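Long-range contacts in CalS13 (Micromonospora echinospora, PDB 4ZAS), which probably acts as a pyridoxal phosphate-dependent sugar aminotransferase and binds dTDP-4-keto-6-deoxyglucose: residues P137-M142 with Q314-D319; W198-R203 with E322-M327. One frame throughout, in Å; residues are numbered along the deposited sequence.

Interaction 1: residues P137-M142 with Q314-D319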
ATOM      1  N   PRO A 137      11.287  26.033 -16.851  1.00 53.66           N
ATOM      2  CA  PRO A 137       9.989  26.664 -17.139  1.00 51.50           C
ATOM      3  C   PRO A 137       9.417  26.350 -18.525  1.00 54.15           C
ATOM      4  O   PRO A 137       8.253  26.653 -18.761  1.00 54.64           O
ATOM      5  CB  PRO A 137      10.286  28.163 -16.992  1.00 46.49           C
ATOM      6  CG  PRO A 137      11.742  28.285 -17.095  1.00 52.30           C
ATOM      7  CD  PRO A 137      12.330  27.024 -16.555  1.00 48.69           C
ATOM      8  N   ALA A 138      10.215  25.772 -19.420  1.00 54.19           N
ATOM      9  CA  ALA A 138       9.733  25.439 -20.756  1.00 48.52           C
ATOM     10  C   ALA A 138       9.113  24.048 -20.807  1.00 48.99           C
ATOM     11  O   ALA A 138       8.242  23.801 -21.642  1.00 51.10           O
ATOM     12  CB  ALA A 138      10.856  25.543 -21.777  1.00 44.77           C
ATOM     13  N   THR A 139       9.578  23.140 -19.939  1.00 40.20           N
ATOM     14  CA  THR A 139       9.116  21.749 -19.944  1.00 44.23           C
ATOM     15  C   THR A 139       8.279  21.371 -18.716  1.00 46.92           C
ATOM     16  O   THR A 139       7.594  20.352 -18.711  1.00 44.55           O
ATOM     17  CB  THR A 139      10.305  20.757 -20.007  1.00 46.19           C
ATOM     18  OG1 THR A 139      11.162  20.971 -18.879  1.00 53.91           O
ATOM     19  CG2 THR A 139      11.130  20.934 -21.272  1.00 36.29           C
ATOM     20  N   LEU A 140       8.358  22.200 -17.681  1.00 46.63           N
ATOM     21  CA  LEU A 140       7.784  21.925 -16.375  1.00 42.26           C
ATOM     22  C   LEU A 140       8.500  20.746 -15.707  1.00 53.22           C
ATOM     23  O   LEU A 140       8.095  20.306 -14.627  1.00 57.22           O
ATOM     24  CB  LEU A 140       6.280  21.659 -16.489  1.00 40.72           C
ATOM     25  CG  LEU A 140       5.435  22.759 -17.139  1.00 41.30           C
ATOM     26  CD1 LEU A 140       3.991  22.323 -17.240  1.00 37.11           C
ATOM     27  CD2 LEU A 140       5.534  24.102 -16.408  1.00 41.79           C
ATOM     28  N   ASN A 141       9.583  20.264 -16.323  1.00 46.64           N
ATOM     29  CA  ASN A 141      10.398  19.206 -15.723  1.00 43.08           C
ATOM     30  C   ASN A 141      11.659  19.765 -15.056  1.00 42.96           C
ATOM     31  O   ASN A 141      11.905  20.960 -15.094  1.00 50.04           O
ATOM     32  CB  ASN A 141      10.772  18.140 -16.766  1.00 42.71           C
ATOM     33  CG  ASN A 141       9.579  17.300 -17.194  1.00 41.76           C
ATOM     34  OD1 ASN A 141       8.621  17.151 -16.442  1.00 45.61           O
ATOM     35  ND2 ASN A 141       9.640  16.735 -18.396  1.00 40.26           N
ATOM     36  N   MET A 142      12.461  18.889 -14.456  1.00 44.26           N
ATOM     37  CA  MET A 142      13.637  19.298 -13.687  1.00 39.75           C
ATOM     38  C   MET A 142      14.651  20.046 -14.538  1.00 42.75           C
ATOM     39  O   MET A 142      14.948  19.642 -15.655  1.00 33.28           O
ATOM     40  CB  MET A 142      14.318  18.082 -13.056  1.00 32.46           C
ATOM     41  CG  MET A 142      15.511  18.416 -12.192  1.00 40.40           C
ATOM     42  SD  MET A 142      16.339  16.955 -11.542  1.00 52.54           S
ATOM     43  CE  MET A 142      15.113  16.321 -10.391  1.00 44.38           C
ATOM     44  N   GLN A 314       2.772  28.036 -24.567  1.00 48.87           N
ATOM     45  CA  GLN A 314       2.738  26.576 -24.595  1.00 50.62           C
ATOM     46  C   GLN A 314       4.087  26.044 -24.117  1.00 53.05           C
ATOM     47  O   GLN A 314       5.050  26.807 -23.976  1.00 54.81           O
ATOM     48  CB  GLN A 314       2.426  26.063 -26.005  1.00 47.36           C
ATOM     49  CG  GLN A 314       1.115  26.595 -26.596  1.00 55.69           C
ATOM     50  CD  GLN A 314       0.792  26.014 -27.966  1.00 67.13           C
ATOM     51  OE1 GLN A 314       1.305  24.970 -28.357  1.00 82.45           O
ATOM     52  NE2 GLN A 314      -0.023  26.718 -28.716  1.00 64.09           N
ATOM     53  N   THR A 315       4.139  24.737 -23.885  1.00 50.10           N
ATOM     54  CA  THR A 315       5.325  24.025 -23.422  1.00 49.46           C
ATOM     55  C   THR A 315       6.209  23.652 -24.610  1.00 52.95           C
ATOM     56  O   THR A 315       5.720  23.527 -25.734  1.00 56.84           O
ATOM     57  CB  THR A 315       4.921  22.748 -22.634  1.00 56.29           C
ATOM     58  OG1 THR A 315       4.496  23.113 -21.315  1.00 51.96           O
ATOM     59  CG2 THR A 315       6.080  21.755 -22.512  1.00 70.40           C
ATOM     60  N   GLU A 316       7.515  23.547 -24.369  1.00 52.52           N
ATOM     61  CA  GLU A 316       8.491  23.073 -25.356  1.00 56.67           C
ATOM     62  C   GLU A 316       8.068  21.754 -26.043  1.00 55.38           C
ATOM     63  O   GLU A 316       7.420  20.911 -25.426  1.00 57.47           O
ATOM     64  CB  GLU A 316       9.844  22.897 -24.653  1.00 58.38           C
ATOM     65  CG  GLU A 316      10.931  22.242 -25.470  1.00 63.83           C
ATOM     66  CD  GLU A 316      12.102  21.800 -24.615  1.00 65.52           C
ATOM     67  OE1 GLU A 316      12.289  20.572 -24.427  1.00 56.32           O
ATOM     68  OE2 GLU A 316      12.859  22.693 -24.171  1.00 74.44           O
ATOM     69  N   ARG A 317       8.422  21.588 -27.317  1.00 51.52           N
ATOM     70  CA  ARG A 317       8.155  20.334 -28.035  1.00 50.51           C
ATOM     71  C   ARG A 317       9.369  19.889 -28.832  1.00 48.01           C
ATOM     72  O   ARG A 317       9.730  20.514 -29.807  1.00 64.87           O
ATOM     73  CB  ARG A 317       6.962  20.454 -28.996  1.00 41.78           C
ATOM     74  CG  ARG A 317       5.641  20.867 -28.390  1.00 38.29           C
ATOM     75  CD  ARG A 317       4.870  19.688 -27.861  1.00 47.14           C
ATOM     76  NE  ARG A 317       3.531  20.085 -27.441  1.00 49.48           N
ATOM     77  CZ  ARG A 317       3.247  20.629 -26.262  1.00 49.77           C
ATOM     78  NH1 ARG A 317       4.211  20.882 -25.390  1.00 46.50           N
ATOM     79  NH2 ARG A 317       1.998  20.958 -25.971  1.00 49.35           N
ATOM     80  N   ALA A 318       9.964  18.774 -28.448  1.00 46.92           N
ATOM     81  CA  ALA A 318      11.115  18.263 -29.160  1.00 40.61           C
ATOM     82  C   ALA A 318      10.711  17.163 -30.135  1.00 45.03           C
ATOM     83  O   ALA A 318       9.806  16.378 -29.861  1.00 48.39           O
ATOM     84  CB  ALA A 318      12.137  17.746 -28.169  1.00 45.70           C
ATOM     85  N   ASP A 319      11.442  17.076 -31.243  1.00 49.19           N
ATOM     86  CA  ASP A 319      11.161  16.124 -32.314  1.00 51.24           C
ATOM     87  C   ASP A 319      11.527  14.707 -31.917  1.00 49.26           C
ATOM     88  O   ASP A 319      11.020  13.736 -32.486  1.00 47.00           O
ATOM     89  CB  ASP A 319      11.968  16.481 -33.559  1.00 58.81           C
ATOM     90  CG  ASP A 319      11.542  17.785 -34.174  1.00 76.13           C
ATOM     91  OD1 ASP A 319      10.343  18.125 -34.090  1.00 85.30           O
ATOM     92  OD2 ASP A 319      12.414  18.474 -34.745  1.00 80.93           O
TER

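Interaction 2: residues W198-R203 with E322-M327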
ATOM      1  N   TRP A 198       2.446   6.654 -19.328  1.00 43.04           N
ATOM      2  CA  TRP A 198       2.192   5.438 -20.090  1.00 36.92           C
ATOM      3  C   TRP A 198       2.050   5.773 -21.565  1.00 35.71           C
ATOM      4  O   TRP A 198       1.259   6.623 -21.931  1.00 47.37           O
ATOM      5  CB  TRP A 198       0.930   4.700 -19.617  1.00 34.49           C
ATOM      6  CG  TRP A 198       0.606   3.607 -20.601  1.00 37.15           C
ATOM      7  CD1 TRP A 198      -0.124   3.725 -21.746  1.00 35.99           C
ATOM      8  CD2 TRP A 198       1.037   2.248 -20.542  1.00 40.31           C
ATOM      9  NE1 TRP A 198      -0.163   2.529 -22.411  1.00 43.76           N
ATOM     10  CE2 TRP A 198       0.533   1.600 -21.688  1.00 39.16           C
ATOM     11  CE3 TRP A 198       1.807   1.517 -19.638  1.00 44.53           C
ATOM     12  CZ2 TRP A 198       0.758   0.255 -21.944  1.00 45.93           C
ATOM     13  CZ3 TRP A 198       2.041   0.184 -19.900  1.00 54.98           C
ATOM     14  CH2 TRP A 198       1.515  -0.435 -21.043  1.00 52.75           C
ATOM     15  N   GLY A 199       2.809   5.096 -22.413  1.00 44.82           N
ATOM     16  CA  GLY A 199       2.699   5.308 -23.841  1.00 37.77           C
ATOM     17  C   GLY A 199       3.733   6.299 -24.331  1.00 40.17           C
ATOM     18  O   GLY A 199       4.038   6.366 -25.527  1.00 39.98           O
ATOM     19  N   ALA A 200       4.264   7.097 -23.414  1.00 36.40           N
ATOM     20  CA  ALA A 200       5.246   8.095 -23.811  1.00 38.44           C
ATOM     21  C   ALA A 200       6.464   7.392 -24.386  1.00 49.71           C
ATOM     22  O   ALA A 200       6.813   6.283 -23.975  1.00 56.37           O
ATOM     23  CB  ALA A 200       5.630   8.987 -22.639  1.00 32.18           C
ATOM     24  N   THR A 201       7.087   8.036 -25.363  1.00 50.80           N
ATOM     25  CA  THR A 201       8.228   7.466 -26.050  1.00 48.07           C
ATOM     26  C   THR A 201       9.358   8.499 -26.050  1.00 49.39           C
ATOM     27  O   THR A 201       9.101   9.694 -26.099  1.00 51.82           O
ATOM     28  CB  THR A 201       7.830   7.011 -27.471  1.00 49.37           C
ATOM     29  OG1 THR A 201       8.164   5.631 -27.626  1.00 58.12           O
ATOM     30  CG2 THR A 201       8.502   7.826 -28.564  1.00 42.09           C
ATOM     31  N   TYR A 202      10.600   8.040 -25.907  1.00 41.38           N
ATOM     32  CA  TYR A 202      11.751   8.936 -25.931  1.00 38.85           C
ATOM     33  C   TYR A 202      12.882   8.406 -26.806  1.00 43.87           C
ATOM     34  O   TYR A 202      13.365   7.294 -26.628  1.00 44.91           O
ATOM     35  CB  TYR A 202      12.256   9.211 -24.518  1.00 42.66           C
ATOM     36  CG  TYR A 202      13.535  10.017 -24.499  1.00 48.38           C
ATOM     37  CD1 TYR A 202      13.539  11.365 -24.821  1.00 50.58           C
ATOM     38  CD2 TYR A 202      14.738   9.429 -24.152  1.00 48.22           C
ATOM     39  CE1 TYR A 202      14.716  12.102 -24.801  1.00 50.53           C
ATOM     40  CE2 TYR A 202      15.915  10.154 -24.128  1.00 49.07           C
ATOM     41  CZ  TYR A 202      15.904  11.483 -24.455  1.00 52.63           C
ATOM     42  OH  TYR A 202      17.089  12.187 -24.429  1.00 52.58           O
ATOM     43  N   ARG A 203      13.289   9.219 -27.768  1.00 48.79           N
ATOM     44  CA  ARG A 203      14.290   8.821 -28.732  1.00 47.13           C
ATOM     45  C   ARG A 203      13.897   7.528 -29.430  1.00 46.87           C
ATOM     46  O   ARG A 203      14.737   6.720 -29.779  1.00 45.51           O
ATOM     47  CB  ARG A 203      15.633   8.664 -28.024  1.00 44.64           C
ATOM     48  CG  ARG A 203      16.181   9.977 -27.509  1.00 44.75           C
ATOM     49  CD  ARG A 203      17.377  10.288 -28.306  1.00 49.66           C
ATOM     50  NE  ARG A 203      17.335  11.584 -28.942  1.00 60.88           N
ATOM     51  CZ  ARG A 203      18.202  11.951 -29.870  1.00 55.11           C
ATOM     52  NH1 ARG A 203      19.127  11.091 -30.274  1.00 40.35           N
ATOM     53  NH2 ARG A 203      18.120  13.154 -30.408  1.00 58.13           N
ATOM     54  N   GLU A 322       7.981  11.507 -28.127  1.00 53.02           N
ATOM     55  CA  GLU A 322       6.551  11.494 -28.394  1.00 54.18           C
ATOM     56  C   GLU A 322       5.766  11.492 -27.091  1.00 50.02           C
ATOM     57  O   GLU A 322       5.550  10.441 -26.491  1.00 53.36           O
ATOM     58  CB  GLU A 322       6.191  10.282 -29.236  1.00 65.61           C
ATOM     59  CG  GLU A 322       5.304  10.583 -30.405  1.00 84.28           C
ATOM     60  CD  GLU A 322       5.099   9.360 -31.260  1.00 96.88           C
ATOM     61  OE1 GLU A 322       5.782   8.339 -31.008  1.00 95.33           O
ATOM     62  OE2 GLU A 322       4.241   9.410 -32.163  1.00106.68           O
ATOM     63  N   PRO A 323       5.357  12.679 -26.638  1.00 47.12           N
ATOM     64  CA  PRO A 323       4.667  12.877 -25.361  1.00 44.50           C
ATOM     65  C   PRO A 323       3.327  12.165 -25.282  1.00 46.67           C
ATOM     66  O   PRO A 323       2.726  11.862 -26.315  1.00 42.07           O
ATOM     67  CB  PRO A 323       4.479  14.392 -25.298  1.00 38.92           C
ATOM     68  CG  PRO A 323       5.518  14.935 -26.183  1.00 40.37           C
ATOM     69  CD  PRO A 323       5.684  13.956 -27.291  1.00 44.46           C
ATOM     70  N   ALA A 324       2.876  11.904 -24.056  1.00 46.80           N
ATOM     71  CA  ALA A 324       1.628  11.177 -23.827  1.00 43.61           C
ATOM     72  C   ALA A 324       0.459  12.117 -23.617  1.00 45.85           C
ATOM     73  O   ALA A 324      -0.690  11.701 -23.738  1.00 54.88           O
ATOM     74  CB  ALA A 324       1.758  10.235 -22.622  1.00 34.26           C
ATOM     75  N   PHE A 325       0.755  13.361 -23.246  1.00 44.49           N
ATOM     76  CA  PHE A 325      -0.269  14.384 -23.052  1.00 39.48           C
ATOM     77  C   PHE A 325      -1.443  13.913 -22.198  1.00 45.92           C
ATOM     78  O   PHE A 325      -2.585  13.929 -22.647  1.00 50.90           O
ATOM     79  CB  PHE A 325      -0.784  14.878 -24.406  1.00 37.43           C
ATOM     80  CG  PHE A 325       0.238  15.657 -25.194  1.00 39.66           C
ATOM     81  CD1 PHE A 325       0.543  16.960 -24.845  1.00 41.99           C
ATOM     82  CD2 PHE A 325       0.874  15.093 -26.284  1.00 35.99           C
ATOM     83  CE1 PHE A 325       1.467  17.681 -25.560  1.00 50.18           C
ATOM     84  CE2 PHE A 325       1.802  15.807 -27.002  1.00 45.26           C
ATOM     85  CZ  PHE A 325       2.097  17.105 -26.642  1.00 52.20           C
ATOM     86  N   TRP A 326      -1.157  13.491 -20.969  1.00 43.83           N
ATOM     87  CA  TRP A 326      -2.191  13.052 -20.031  1.00 41.38           C
ATOM     88  C   TRP A 326      -3.176  14.182 -19.756  1.00 45.68           C
ATOM     89  O   TRP A 326      -4.386  13.959 -19.596  1.00 45.70           O
ATOM     90  CB  TRP A 326      -1.563  12.579 -18.721  1.00 34.17           C
ATOM     91  CG  TRP A 326      -2.552  11.980 -17.781  1.00 39.90           C
ATOM     92  CD1 TRP A 326      -3.450  10.986 -18.060  1.00 41.25           C
ATOM     93  CD2 TRP A 326      -2.748  12.325 -16.407  1.00 38.10           C
ATOM     94  NE1 TRP A 326      -4.181  10.687 -16.939  1.00 43.44           N
ATOM     95  CE2 TRP A 326      -3.769  11.494 -15.909  1.00 40.88           C
ATOM     96  CE3 TRP A 326      -2.152  13.245 -15.546  1.00 40.06           C
ATOM     97  CZ2 TRP A 326      -4.214  11.567 -14.593  1.00 39.82           C
ATOM     98  CZ3 TRP A 326      -2.597  13.311 -14.228  1.00 43.01           C
ATOM     99  CH2 TRP A 326      -3.615  12.481 -13.771  1.00 41.95           C
ATOM    100  N   MET A 327      -2.612  15.381 -19.621  1.00 45.26           N
ATOM    101  CA  MET A 327      -3.355  16.628 -19.613  1.00 45.41           C
ATOM    102  C   MET A 327      -2.605  17.575 -20.540  1.00 44.60           C
ATOM    103  O   MET A 327      -1.481  17.297 -20.906  1.00 43.36           O
ATOM    104  CB  MET A 327      -3.471  17.189 -18.194  1.00 40.51           C
ATOM    105  CG  MET A 327      -4.341  16.344 -17.291  1.00 42.30           C
ATOM    106  SD  MET A 327      -4.434  16.923 -15.585  1.00 48.91           S
ATOM    107  CE  MET A 327      -2.759  16.678 -15.067  1.00 55.94           C
TER

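Interaction 1: residues P137-M142 with Q314-D319
Ala138 and Glu316 join two loops through one backbone hydrogen bond, from Glu316 N to Ala138 O (2.8 Å, nearly straight at 163°). The packing is tightest around that same carbonyl: the CG2 methyl of Thr315 lies 3.1 Å from Ala138 O and rests against Thr139 CA. CG2 gets there because it stands anti to the Thr315 backbone N. On this buried side Leu140 brings CD1 to within 4.2 Å of Thr315 OG1, and both side chains also lean on Pro329. The other side is looser and partly exposed, with Ala138 CB and Glu316 CB 4.0 Å apart. Here Thr139 and Glu316 run alongside each other, Thr139 CG2 lying 3.4 Å from Glu316 OE1, whose polar partner is the hydroxyl of Tyr166. Thr139 OG1 sits between its own N and carbonyl carbon (chi1 59°), where it accepts from Asn141 N at 3.1 Å. With an alanine here, Asn141 N would probably lose that acceptor and the Glu316 carboxylate the methyl beside it. The result is an ST turn in the loop after strand 129-132, fastened through the carbonyl just before it to the loop after strand 312-313 of this fold-type I aminotransferase.

Interaction 2: residues W198-R203 with E322-M327
Beside the paired Thr201 and Glu322, the ring of Tyr202 carries Arg203 CG on one face, 3.3 Å above its plane and displaced toward the rim, and meets His210 edge-to-face. The Trp326 ring has Met327 CG over one face, also toward the rim, while its NE1 donates to Ile221 O. The indole of Trp198 packs on Leu285 and Val288 of helix 275-305. Between these groups the backbones meet as an antiparallel hydrogen-bonded pair: Thr201 N donates to Glu322 O at 3.1 Å, and Glu322 N returns a bond to Thr201 O at 2.9 Å. Their side chains lie on one face of the sheet, side by side, with Thr201 CG2 3.4 Å from Glu322 CB. Beyond CG the Glu322 chain is extended (chi2 175°) and runs alongside Thr201, with OE1 3.7 Å from Thr201 CG2. Past the pair, Ala200 CA makes a C-H...O contact of 3.6 Å to Glu322 O, and the Ala324 methyl turns inward to meet Ala200 CB at 4.1 Å. Arg296 reaches the junction, bonding to the carbonyls of Gly199 and Pro323. The arrangement is a short three-stranded antiparallel sheet, in which strand 321-322 adds to the hairpin of strands 201-202 and 205-206, tying the large domain of the aminotransferase fold to its C-terminal part.

How the interactions relate
Both contacts join chain from the region of the seven-stranded sheet to the connection between strands 312-313 and 328-332, and their segments alternate along the sequence. Their centres are 13 Å apart, and they touch directly where Arg317 NH2 packs 3.3 Å from Phe325 CE1. Each is partly buried, but interaction 2 sits nearer the middle of the chain, about 11 Å from its centre against 16 Å. Interaction 1 is loop against loop, with a single backbone bond and threonine methyls around it; interaction 2 has reciprocal strand pairing, with alanine methyls inside and an exposed glutamate outside. Each lies away from the annotated sites.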